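Local structure of putative uncharacterized protein (Leishmania major, 3M3I) at residues 148-151 with 152-156. The protein is of unknown function but belongs to the DUF985 family of the cupin superfamily, and so probably adopts a cupin-type beta-barrel. Sequence-based numbering, arbitrary orientation.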
# COMPACT_ATOMS: atom_id res chain seq x y z
N TYR A 148 1.38 5.64 -5.74
CA TYR A 148 1.46 7.10 -5.72
C TYR A 148 0.85 7.62 -4.42
O TYR A 148 -0.12 7.06 -3.91
CB TYR A 148 0.74 7.70 -6.92
CG TYR A 148 0.68 9.20 -6.88
CD1 TYR A 148 1.69 9.98 -7.45
CD2 TYR A 148 -0.36 9.86 -6.23
CE1 TYR A 148 1.64 11.37 -7.41
CE2 TYR A 148 -0.40 11.24 -6.18
CZ TYR A 148 0.59 11.99 -6.76
OH TYR A 148 0.52 13.35 -6.69
N THR A 149 1.43 8.71 -3.90
CA THR A 149 1.08 9.30 -2.62
C THR A 149 0.52 10.71 -2.78
O THR A 149 1.18 11.59 -3.31
CB THR A 149 2.29 9.35 -1.67
OG1 THR A 149 2.68 8.02 -1.33
CG2 THR A 149 1.96 10.09 -0.38
N VAL A 150 -0.71 10.91 -2.29
CA VAL A 150 -1.38 12.20 -2.36
C VAL A 150 -0.97 12.95 -1.10
O VAL A 150 -1.27 12.50 -0.01
CB VAL A 150 -2.91 12.04 -2.42
CG1 VAL A 150 -3.59 13.40 -2.47
CG2 VAL A 150 -3.30 11.21 -3.63
N PRO A 151 -0.26 14.09 -1.24
CA PRO A 151 0.24 14.71 -0.02
C PRO A 151 -0.90 15.28 0.82
O PRO A 151 -1.89 15.76 0.27
CB PRO A 151 1.15 15.83 -0.53
CG PRO A 151 1.48 15.45 -1.95
CD PRO A 151 0.24 14.79 -2.45
N GLY A 152 -0.76 15.20 2.14
CA GLY A 152 -1.69 15.82 3.07
C GLY A 152 -1.88 17.29 2.72
O GLY A 152 -0.93 18.00 2.44
N GLY A 153 -3.13 17.73 2.73
CA GLY A 153 -3.47 19.11 2.44
C GLY A 153 -3.90 19.30 1.01
O GLY A 153 -4.40 20.35 0.66
N ALA A 154 -3.73 18.28 0.18
CA ALA A 154 -4.19 18.34 -1.20
C ALA A 154 -5.71 18.22 -1.29
O ALA A 154 -6.31 17.44 -0.55
CB ALA A 154 -3.52 17.26 -2.05
N ILE A 155 -6.32 19.01 -2.16
CA ILE A 155 -7.71 18.81 -2.58
C ILE A 155 -7.66 17.83 -3.76
O ILE A 155 -7.08 18.14 -4.79
CB ILE A 155 -8.37 20.12 -3.01
CG1 ILE A 155 -8.46 21.09 -1.82
CG2 ILE A 155 -9.77 19.88 -3.58
CD1 ILE A 155 -8.65 22.52 -2.23
N PHE A 156 -8.25 16.65 -3.59
CA PHE A 156 -8.13 15.58 -4.58
C PHE A 156 -9.34 14.65 -4.72
O PHE A 156 -10.18 14.55 -3.82
CB PHE A 156 -6.89 14.73 -4.27
CG PHE A 156 -7.01 13.90 -3.03
CD1 PHE A 156 -7.07 14.48 -1.79
CD2 PHE A 156 -7.02 12.52 -3.11
CE1 PHE A 156 -7.16 13.71 -0.65
CE2 PHE A 156 -7.11 11.76 -1.97
CZ PHE A 156 -7.17 12.35 -0.75
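Val150 sets one methyl over a face of the Phe156 ring, and this CH-pi contact is the tightly packed part of the contact, between the strand ends that flank the loop from strand 147-150 to strand 155-159. The evidence is the position of CG1: 3.6 Å from the Phe156 ring centroid and 14° off the ring normal. Val150 CG1 leans slightly toward the CB end of the ring, 3.5 Å from Phe156 CG and 4.1 Å from Phe156 CZ. Two torsions bring the groups together. In Val150, CG1 stands opposite the backbone N (chi1 179°), while Phe156 carries CG between its backbone N and carbonyl carbon. The other valine methyl stays over the rim, with Val150 CG2 4.0 Å from Phe156 CD2. On the turn side, Ala154 CB adds a lighter apolar touch, 3.9 Å from Val150 CG1. Trp84 of strand 81-87 touches both Val150 and Phe156, extending the buried cluster.

The solvent side is the apex of the turn, where Gly152 and Gly153 are partly exposed, in contrast to the buried Val150, Ala154 and Phe156. A single hydrogen bond closes the turn, from Ala154 N to Pro151 O (3.1 Å, N-H...O angle 153°), the donor tilted out of the carbonyl plane. Gly153 takes a positive phi, as the third residue of a type II turn does. Both apex residues are nevertheless anchored from outside: Gly152 N bonds to Asp81 OD2, and Gly153 O to Tyr128 OH.

Pro-Gly-Gly-Ala thus forms a type II beta turn with glycine at its third position. It carries the chain from one antiparallel sheet to the other, with Val150 and Phe156 packed between them, as in the two-sheet beta-barrel of the cupin fold.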